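RimK domain protein ATP-grasp (Sphaerobacter thermophilus, PDB 5I47) probably acts as an ATP-dependent ligase of the RimK-like ATP-grasp family, which joins carboxylates to amines at the expense of ATP. Local coordinates at residues B[35-40]-B[63-68]; B[87-92]-B[249-254]; B[113-118]-B[153-158]; B[189-194]-B[263-268]. All coordinates share one frame; numbering follows the deposited sequence.

Contact 1: residues B[35-40]-B[63-68]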
# COMPACT_ATOMS: atom_id res chain seq x y z
N VAL B 35 -17.82 7.71 14.96
CA VAL B 35 -16.42 7.91 15.33
C VAL B 35 -15.72 8.47 14.10
O VAL B 35 -15.52 7.75 13.11
CB VAL B 35 -15.75 6.62 15.81
CG1 VAL B 35 -14.31 6.90 16.20
CG2 VAL B 35 -16.52 6.03 16.99
N GLN B 36 -15.36 9.74 14.15
CA GLN B 36 -14.71 10.38 13.02
C GLN B 36 -13.24 10.01 12.99
O GLN B 36 -12.52 10.26 13.97
CB GLN B 36 -14.88 11.90 13.11
CG GLN B 36 -16.34 12.35 13.18
CD GLN B 36 -16.49 13.84 13.45
OE1 GLN B 36 -16.10 14.34 14.51
NE2 GLN B 36 -17.05 14.55 12.48
N PRO B 37 -12.74 9.39 11.91
CA PRO B 37 -11.32 9.03 11.86
C PRO B 37 -10.39 10.23 11.83
O PRO B 37 -9.21 10.08 12.18
CB PRO B 37 -11.20 8.21 10.57
CG PRO B 37 -12.59 7.77 10.26
CD PRO B 37 -13.48 8.87 10.75
N ALA B 38 -10.88 11.40 11.44
CA ALA B 38 -10.02 12.58 11.40
C ALA B 38 -9.48 12.95 12.77
O ALA B 38 -8.45 13.62 12.86
CB ALA B 38 -10.78 13.76 10.80
N LYS B 39 -10.14 12.52 13.85
CA LYS B 39 -9.72 12.83 15.20
C LYS B 39 -8.99 11.67 15.87
O LYS B 39 -8.76 11.72 17.09
CB LYS B 39 -10.93 13.24 16.04
CG LYS B 39 -11.87 12.09 16.38
CD LYS B 39 -13.32 12.56 16.58
CE LYS B 39 -14.26 11.37 16.79
NZ LYS B 39 -15.70 11.74 16.66
N LEU B 40 -8.62 10.64 15.12
CA LEU B 40 -8.01 9.44 15.67
C LEU B 40 -6.49 9.54 15.57
O LEU B 40 -5.94 9.53 14.47
CB LEU B 40 -8.53 8.19 14.96
CG LEU B 40 -9.97 7.78 15.28
CD1 LEU B 40 -10.37 6.57 14.47
CD2 LEU B 40 -10.11 7.50 16.76
N ALA B 63 -6.03 3.10 1.29
CA ALA B 63 -4.91 2.40 1.91
C ALA B 63 -4.87 2.64 3.41
O ALA B 63 -4.63 1.70 4.19
CB ALA B 63 -3.59 2.83 1.26
N GLU B 64 -5.10 3.88 3.86
CA GLU B 64 -4.98 4.16 5.28
C GLU B 64 -6.15 3.61 6.09
O GLU B 64 -6.02 3.43 7.30
CB GLU B 64 -4.84 5.67 5.53
CG GLU B 64 -5.94 6.52 4.92
CD GLU B 64 -5.55 7.08 3.57
OE1 GLU B 64 -4.87 6.38 2.80
OE2 GLU B 64 -5.93 8.25 3.29
N ARG B 65 -7.28 3.33 5.45
CA ARG B 65 -8.37 2.72 6.21
C ARG B 65 -8.13 1.23 6.41
O ARG B 65 -8.57 0.67 7.42
CB ARG B 65 -9.70 2.98 5.52
CG ARG B 65 -10.00 4.47 5.43
CD ARG B 65 -11.43 4.75 5.08
NE ARG B 65 -12.30 4.75 6.25
CZ ARG B 65 -12.74 5.86 6.85
NH1 ARG B 65 -12.37 7.05 6.40
NH2 ARG B 65 -13.54 5.77 7.90
N ALA B 66 -7.42 0.57 5.49
CA ALA B 66 -6.91 -0.76 5.77
C ALA B 66 -5.89 -0.72 6.90
O ALA B 66 -5.87 -1.61 7.76
CB ALA B 66 -6.30 -1.38 4.52
N VAL B 67 -5.05 0.32 6.92
CA VAL B 67 -4.14 0.53 8.05
C VAL B 67 -4.93 0.73 9.34
O VAL B 67 -4.55 0.21 10.40
CB VAL B 67 -3.22 1.74 7.76
CG1 VAL B 67 -2.58 2.24 9.05
CG2 VAL B 67 -2.15 1.37 6.74
N LEU B 68 -6.04 1.46 9.26
CA LEU B 68 -6.85 1.71 10.45
C LEU B 68 -7.53 0.44 10.94
O LEU B 68 -7.60 0.19 12.15
CB LEU B 68 -7.89 2.80 10.16
CG LEU B 68 -8.91 3.09 11.26
CD1 LEU B 68 -8.21 3.57 12.53
CD2 LEU B 68 -9.93 4.11 10.79
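P37 meets R65 and L68 where the turn after strand 31-35 is set against helix 63-74 in the Rossmann-like preATP-grasp domain. From CB the R65 chain runs across to the loop: CG lies on the side of the backbone N (chi1 -61°), and the chain then bends at chi3 (85°). NE is taken by D57 in a salt bridge, which anchors the guanidinium. Beyond it, R65 CZ lies 3.9 Å from P37 CG, and R65 NH2 comes closest to the same carbon, 3.2 Å from P37 CG, so a charged nitrogen is pressed tightly against the proline ring in an oblique approach. Beside the guanidinium the contact is apolar. L68, its CG anti to the backbone N (chi1 175°), splits its two methyls between two partners: one goes to the proline and the other to L40, whose chain it crosses at nearly a right angle. L68 also packs on L10 of strand 6-10 and on F113 of the second subunit, so this small patch reaches the dimer interface. At its methyl ends, L68 CD2 lies 4.3 Å from P37 CB and L68 CD1 is 4.2 Å from L40 CD1.

Contact 2: residues B[87-92]-B[249-254]; sequences RLLADR and VGVANL
N253 ND2 is gripped by two backbone carbonyls, those of D57 and G59, which hold the amide of this strand residue against the end of strand 54-57 and the loop that follows, while its CB packs against L89 CD1. The other end of the amide, N253 OD1, takes a weak, bent bond from L254 N (3.0 Å, 120° at the hydrogen). Between the two segments the direct contact is made by L89, near the end of helix 83-90. Its CG stands beside the backbone N (chi1 -49°), which sets the two methyls along the outermost strand of the larger antiparallel sheet of the ATP-grasp fold, CD2 at V251 and CD1 at N253. L89 CD2 is pressed to 3.5 Å from V251 CG1, the two chains meeting at a slant, and L89 CD1 lies 3.9 Å from N253 N, against the strand backbone. Cut back to an alanine here, the side chain would probably leave a gap over V251 CG1 and the N253 backbone without its methyl cover. Beyond V251 the packing continues to L95 of helix 92-101 and to Y235 and V237 of the next strand. A water completes the joint, donating to L89 O at 2.6 Å and to V251 O at the same 2.6 Å. Two carbonyl oxygens cannot bond each other directly, and the shared water supplies the hydrogens both need. The chemistry implies a helix end held to the strand by methyl packing and a bridging water, with no direct hydrogen bond between the two segments.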
# COMPACT_ATOMS: atom_id res chain seq x y z
N ARG B 87 -7.84 -4.28 2.57
CA ARG B 87 -6.69 -4.14 1.69
C ARG B 87 -7.04 -4.49 0.25
O ARG B 87 -6.56 -3.84 -0.69
CB ARG B 87 -5.52 -4.99 2.20
CG ARG B 87 -4.47 -4.21 2.97
CD ARG B 87 -3.34 -5.09 3.49
NE ARG B 87 -3.54 -5.49 4.87
CZ ARG B 87 -3.85 -6.73 5.26
NH1 ARG B 87 -3.98 -7.69 4.35
NH2 ARG B 87 -4.02 -7.01 6.54
N LEU B 88 -7.86 -5.52 0.05
CA LEU B 88 -8.25 -5.89 -1.31
C LEU B 88 -9.14 -4.83 -1.95
O LEU B 88 -9.11 -4.64 -3.17
CB LEU B 88 -8.96 -7.25 -1.31
CG LEU B 88 -8.12 -8.50 -1.05
CD1 LEU B 88 -8.93 -9.74 -1.33
CD2 LEU B 88 -6.85 -8.49 -1.88
N LEU B 89 -9.95 -4.13 -1.15
CA LEU B 89 -10.75 -3.04 -1.69
C LEU B 89 -9.89 -1.82 -2.00
O LEU B 89 -10.20 -1.07 -2.93
CB LEU B 89 -11.87 -2.67 -0.72
CG LEU B 89 -12.74 -3.79 -0.15
CD1 LEU B 89 -13.75 -3.23 0.84
CD2 LEU B 89 -13.45 -4.52 -1.27
N ALA B 90 -8.82 -1.62 -1.24
CA ALA B 90 -7.96 -0.45 -1.40
C ALA B 90 -6.88 -0.64 -2.45
O ALA B 90 -6.40 0.35 -3.01
CB ALA B 90 -7.30 -0.10 -0.07
N ASP B 91 -6.51 -1.89 -2.74
CA ASP B 91 -5.36 -2.21 -3.59
C ASP B 91 -5.88 -2.94 -4.82
O ASP B 91 -6.20 -4.13 -4.76
CB ASP B 91 -4.35 -3.05 -2.81
CG ASP B 91 -3.04 -3.22 -3.54
OD1 ASP B 91 -3.00 -3.05 -4.77
OD2 ASP B 91 -2.03 -3.53 -2.87
N ARG B 92 -5.97 -2.22 -5.94
CA ARG B 92 -6.42 -2.84 -7.18
C ARG B 92 -5.49 -3.95 -7.63
O ARG B 92 -5.94 -4.93 -8.24
CB ARG B 92 -6.56 -1.78 -8.28
CG ARG B 92 -7.60 -0.71 -7.98
CD ARG B 92 -8.02 0.07 -9.23
NE ARG B 92 -9.02 1.09 -8.90
CZ ARG B 92 -8.75 2.38 -8.76
NH1 ARG B 92 -7.51 2.83 -8.94
NH2 ARG B 92 -9.72 3.23 -8.45
N VAL B 249 -15.03 -5.88 -12.57
CA VAL B 249 -14.23 -4.70 -12.87
C VAL B 249 -13.61 -4.12 -11.60
O VAL B 249 -12.52 -3.54 -11.65
CB VAL B 249 -15.07 -3.64 -13.61
CG1 VAL B 249 -14.19 -2.52 -14.11
CG2 VAL B 249 -15.81 -4.28 -14.77
N GLY B 250 -14.30 -4.25 -10.47
CA GLY B 250 -13.76 -3.74 -9.21
C GLY B 250 -14.65 -4.14 -8.05
O GLY B 250 -15.74 -4.69 -8.23
N VAL B 251 -14.15 -3.87 -6.85
CA VAL B 251 -14.90 -4.09 -5.61
C VAL B 251 -14.66 -2.89 -4.70
O VAL B 251 -13.54 -2.38 -4.62
CB VAL B 251 -14.49 -5.40 -4.90
CG1 VAL B 251 -15.51 -5.77 -3.83
CG2 VAL B 251 -14.34 -6.55 -5.89
N ALA B 252 -15.71 -2.43 -4.03
CA ALA B 252 -15.63 -1.26 -3.17
C ALA B 252 -16.39 -1.53 -1.87
O ALA B 252 -17.14 -2.50 -1.76
CB ALA B 252 -16.20 -0.01 -3.85
N ASN B 253 -16.18 -0.66 -0.89
CA ASN B 253 -16.90 -0.77 0.37
C ASN B 253 -18.37 -0.44 0.16
O ASN B 253 -18.74 0.41 -0.66
CB ASN B 253 -16.30 0.18 1.41
CG ASN B 253 -16.78 -0.13 2.82
OD1 ASN B 253 -17.19 -1.25 3.11
ND2 ASN B 253 -16.72 0.86 3.69
N LEU B 254 -19.24 -1.13 0.91
CA LEU B 254 -20.68 -0.91 0.81
C LEU B 254 -21.02 0.40 1.52
O LEU B 254 -21.41 0.43 2.69
CB LEU B 254 -21.45 -2.08 1.40
CG LEU B 254 -22.97 -2.00 1.20
CD1 LEU B 254 -23.30 -1.99 -0.28
CD2 LEU B 254 -23.67 -3.16 1.90
O HOH W 1 -12.36 -0.17 -4.10

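Contact 3: residues B[113-118]-B[153-158]; sequences FGEEAI and AIVEHR
V155 fills the space between helices 115-125 and 148-160, and its two methyls find different partners. On the tight side CG1, anti to the backbone N (chi1 172°), sits against the aliphatic part of E115, with V155 CG1 3.7 Å from E115 CG and 4.1 Å from E115 CB; the two side chains cross at about a right angle, and the glutamate uses its methylenes as a hydrophobic surface. Deeper in, V155 CG2 meets I118 CG2 tip to tip at 4.2 Å. The outer side is much looser. E115 runs out extended from CG and carries its carboxylate past the valine towards E156. There the two glutamates approach without touching, E115 OE2 lying 5.2 Å from E156 OE1, and a water mediates between them: it donates to E156 OE2 at 3.2 Å and, weakly, to E115 OE1 at 3.3 Å. This bridge would probably ease the repulsion of two like charges, and the place of E115 in the first turn of its helix, just after the N-cap G114, may also favour its negative charge. Both helices pack on one antiparallel sheet of the ATP-grasp domain: I118 rests on C112 of strand 109-112 and on V167 and V169 of strand 167-171, while I154 covers A143 and V145 of strand 143-145, so the V155 contact closes the gap between two helices seated side by side on its strands.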
# COMPACT_ATOMS: atom_id res chain seq x y z
N PHE B 113 4.85 0.38 -15.24
CA PHE B 113 5.63 1.14 -14.27
C PHE B 113 6.25 2.39 -14.87
O PHE B 113 7.12 3.01 -14.24
CB PHE B 113 6.68 0.23 -13.64
CG PHE B 113 6.09 -0.89 -12.82
CD1 PHE B 113 5.69 -2.08 -13.41
CD2 PHE B 113 5.91 -0.74 -11.45
CE1 PHE B 113 5.13 -3.10 -12.66
CE2 PHE B 113 5.35 -1.76 -10.69
CZ PHE B 113 4.96 -2.94 -11.30
N GLY B 114 5.82 2.80 -16.06
CA GLY B 114 6.33 4.03 -16.66
C GLY B 114 5.53 4.40 -17.89
O GLY B 114 4.66 3.66 -18.35
N GLU B 115 5.85 5.59 -18.42
CA GLU B 115 5.09 6.14 -19.55
C GLU B 115 5.20 5.25 -20.78
O GLU B 115 4.20 4.97 -21.45
CB GLU B 115 5.58 7.55 -19.87
CG GLU B 115 5.13 8.05 -21.24
CD GLU B 115 5.70 9.41 -21.59
OE1 GLU B 115 6.40 10.00 -20.75
OE2 GLU B 115 5.45 9.87 -22.73
N GLU B 116 6.41 4.79 -21.10
CA GLU B 116 6.60 3.94 -22.27
C GLU B 116 5.80 2.65 -22.14
O GLU B 116 5.14 2.22 -23.09
CB GLU B 116 8.09 3.64 -22.45
CG GLU B 116 8.42 2.77 -23.65
CD GLU B 116 9.90 2.77 -23.95
OE1 GLU B 116 10.58 3.75 -23.58
OE2 GLU B 116 10.39 1.80 -24.56
N ALA B 117 5.85 2.02 -20.96
CA ALA B 117 5.08 0.80 -20.73
C ALA B 117 3.59 1.03 -20.91
O ALA B 117 2.87 0.16 -21.41
CB ALA B 117 5.37 0.26 -19.33
N ILE B 118 3.09 2.20 -20.49
CA ILE B 118 1.67 2.51 -20.64
C ILE B 118 1.28 2.47 -22.11
O ILE B 118 0.28 1.85 -22.49
CB ILE B 118 1.34 3.86 -20.00
CG1 ILE B 118 1.40 3.76 -18.47
CG2 ILE B 118 -0.03 4.36 -20.46
CD1 ILE B 118 1.15 5.08 -17.77
N ALA B 153 -2.84 12.94 -22.98
CA ALA B 153 -3.33 13.97 -22.07
C ALA B 153 -3.21 13.52 -20.62
O ALA B 153 -2.69 14.26 -19.77
CB ALA B 153 -4.78 14.32 -22.40
N ILE B 154 -3.67 12.31 -20.31
CA ILE B 154 -3.64 11.84 -18.93
C ILE B 154 -2.22 11.52 -18.51
O ILE B 154 -1.82 11.77 -17.37
CB ILE B 154 -4.58 10.64 -18.75
CG1 ILE B 154 -5.97 10.99 -19.28
CG2 ILE B 154 -4.66 10.24 -17.29
CD1 ILE B 154 -6.90 9.82 -19.44
N VAL B 155 -1.42 10.96 -19.43
CA VAL B 155 -0.01 10.69 -19.12
C VAL B 155 0.73 11.99 -18.84
O VAL B 155 1.59 12.06 -17.96
CB VAL B 155 0.64 9.89 -20.26
CG1 VAL B 155 2.14 9.77 -20.04
CG2 VAL B 155 0.02 8.51 -20.37
N GLU B 156 0.39 13.05 -19.58
CA GLU B 156 1.00 14.35 -19.32
C GLU B 156 0.50 14.94 -18.00
O GLU B 156 1.27 15.59 -17.28
CB GLU B 156 0.71 15.31 -20.47
CG GLU B 156 1.92 16.11 -20.90
CD GLU B 156 3.09 15.23 -21.30
OE1 GLU B 156 2.88 14.32 -22.13
OE2 GLU B 156 4.20 15.44 -20.78
N HIS B 157 -0.77 14.72 -17.67
CA HIS B 157 -1.33 15.26 -16.44
C HIS B 157 -0.72 14.61 -15.20
O HIS B 157 -0.56 15.27 -14.18
CB HIS B 157 -2.85 15.10 -16.43
CG HIS B 157 -3.50 15.61 -15.19
ND1 HIS B 157 -2.93 16.58 -14.39
CD2 HIS B 157 -4.69 15.29 -14.61
CE1 HIS B 157 -3.73 16.83 -13.37
NE2 HIS B 157 -4.80 16.07 -13.48
N ARG B 158 -0.39 13.32 -15.28
CA ARG B 158 0.16 12.63 -14.11
C ARG B 158 1.64 12.92 -13.93
O ARG B 158 2.11 13.06 -12.80
CB ARG B 158 -0.08 11.13 -14.23
CG ARG B 158 -1.55 10.74 -14.31
CD ARG B 158 -2.38 11.40 -13.22
NE ARG B 158 -1.92 11.06 -11.87
CZ ARG B 158 -2.49 11.48 -10.75
NH1 ARG B 158 -2.00 11.12 -9.57
NH2 ARG B 158 -3.55 12.27 -10.81
O HOH W 2 6.59 13.31 -20.86

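Contact 4: residues B[189-194]-B[263-268]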
# COMPACT_ATOMS: atom_id res chain seq x y z
N SER B 189 -24.14 -12.91 2.79
CA SER B 189 -24.87 -13.33 1.60
C SER B 189 -25.09 -12.14 0.67
O SER B 189 -24.90 -10.98 1.05
CB SER B 189 -26.22 -13.96 1.96
OG SER B 189 -26.07 -14.97 2.94
N LEU B 190 -25.50 -12.45 -0.55
CA LEU B 190 -25.88 -11.45 -1.54
C LEU B 190 -27.18 -10.78 -1.12
O LEU B 190 -28.23 -11.43 -1.10
CB LEU B 190 -26.01 -12.11 -2.91
CG LEU B 190 -26.45 -11.24 -4.09
CD1 LEU B 190 -25.39 -10.19 -4.39
CD2 LEU B 190 -26.72 -12.10 -5.31
N ALA B 191 -27.12 -9.50 -0.78
CA ALA B 191 -28.31 -8.77 -0.38
C ALA B 191 -29.17 -8.34 -1.56
O ALA B 191 -30.36 -8.06 -1.38
CB ALA B 191 -27.93 -7.54 0.45
N GLY B 192 -28.60 -8.28 -2.75
CA GLY B 192 -29.36 -7.87 -3.91
C GLY B 192 -28.45 -7.59 -5.08
O GLY B 192 -27.23 -7.46 -4.94
N ILE B 193 -29.08 -7.51 -6.25
CA ILE B 193 -28.40 -7.18 -7.50
C ILE B 193 -29.02 -5.90 -8.03
O ILE B 193 -30.24 -5.72 -7.99
CB ILE B 193 -28.53 -8.33 -8.52
CG1 ILE B 193 -28.00 -9.63 -7.90
CG2 ILE B 193 -27.80 -8.00 -9.80
CD1 ILE B 193 -28.08 -10.82 -8.81
N GLU B 194 -28.17 -4.99 -8.51
CA GLU B 194 -28.62 -3.69 -8.99
C GLU B 194 -27.97 -3.37 -10.33
O GLU B 194 -27.02 -4.04 -10.76
CB GLU B 194 -28.32 -2.60 -7.96
CG GLU B 194 -29.12 -2.73 -6.68
CD GLU B 194 -28.73 -1.71 -5.63
OE1 GLU B 194 -27.56 -1.29 -5.62
OE2 GLU B 194 -29.60 -1.35 -4.80
N ARG B 263 -36.28 -0.86 -1.28
CA ARG B 263 -37.12 -1.96 -1.74
C ARG B 263 -37.33 -3.03 -0.67
O ARG B 263 -37.49 -4.21 -0.99
CB ARG B 263 -36.55 -2.57 -3.01
CG ARG B 263 -36.11 -1.53 -4.02
CD ARG B 263 -35.66 -2.17 -5.32
NE ARG B 263 -34.70 -1.32 -6.01
CZ ARG B 263 -33.40 -1.57 -6.10
NH1 ARG B 263 -32.90 -2.67 -5.55
NH2 ARG B 263 -32.60 -0.74 -6.74
N GLY B 264 -37.32 -2.64 0.61
CA GLY B 264 -37.61 -3.55 1.69
C GLY B 264 -36.51 -4.50 2.07
O GLY B 264 -36.67 -5.27 3.03
N VAL B 265 -35.39 -4.50 1.34
CA VAL B 265 -34.26 -5.35 1.72
C VAL B 265 -33.60 -4.76 2.96
O VAL B 265 -33.09 -3.63 2.93
CB VAL B 265 -33.26 -5.47 0.56
CG1 VAL B 265 -32.12 -6.41 0.95
CG2 VAL B 265 -33.96 -5.97 -0.69
N ASP B 266 -33.61 -5.51 4.06
CA ASP B 266 -33.10 -5.04 5.34
C ASP B 266 -31.57 -5.10 5.33
O ASP B 266 -30.94 -5.89 6.04
CB ASP B 266 -33.70 -5.85 6.48
CG ASP B 266 -33.32 -5.32 7.85
OD1 ASP B 266 -32.89 -4.15 7.94
OD2 ASP B 266 -33.45 -6.08 8.83
N VAL B 267 -30.97 -4.24 4.51
CA VAL B 267 -29.51 -4.26 4.36
C VAL B 267 -28.84 -3.91 5.67
O VAL B 267 -27.87 -4.56 6.08
CB VAL B 267 -29.07 -3.30 3.23
CG1 VAL B 267 -27.56 -3.38 3.04
CG2 VAL B 267 -29.79 -3.63 1.93
N ALA B 268 -29.34 -2.88 6.36
CA ALA B 268 -28.75 -2.47 7.63
C ALA B 268 -28.86 -3.57 8.67
O ALA B 268 -27.96 -3.75 9.49
CB ALA B 268 -29.42 -1.18 8.13
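Strand 190-196 passes the turn leading into helix 267-275 with A191 CA 6.7 Å from V267 CA, and that turn is tightened by an inverse gamma turn centred on D266, in which V267 N bonds to V265 O at 2.7 Å. V265 leans one methyl on the strand: V265 CG1, set anti to the backbone N (chi1 -177°), lies 3.4 Å from A191 O and 4.4 Å from A191 CB, so it covers both the carbonyl and the methyl. Farther along, R263 stretches out from CG to NE and brings its guanidinium to E194. The carboxylate answers with a long salt bridge, E194 OE2 to R263 NH2 at 3.6 Å, the two planes standing 79° apart, while E194 CG lies in the guanidinium plane at its edge. E194 OE1 is engaged by R182 of the adjoining strand, so the carboxylate is shared by two arginines. A leucine in place of this glutamate would probably leave R182 without its salt-bridge partner and R263 without this opposing charge. The same D266 is the N-cap of helix 267-275, its OD1 accepting from G269 N. The arrangement belongs to the larger antiparallel sheet of the ATP-grasp domain, where the turn that starts the C-terminal helix packs on a sheet strand.

Overall arrangement
From the N terminus, contact 1 closes a loop of 22 residues within the preATP-grasp domain and ties the turn after strand 31-35 to helix 63-74. That helix touches helix 83-90, where contact 2 opens, through A66 on R87. Contact 2 then spans 156 residues, bringing the outermost strand 246-253 back to this helix near the centre of the chain. Contact 3 falls wholly within that span and joins two helices over the smaller antiparallel sheet, and like contact 1 it reaches the second subunit. Contact 4 crosses contact 2 in the chain, and both involve the larger sheet; L254 meets V267 between them. Contacts 3 and 4 lie on opposite sides of the chain centre.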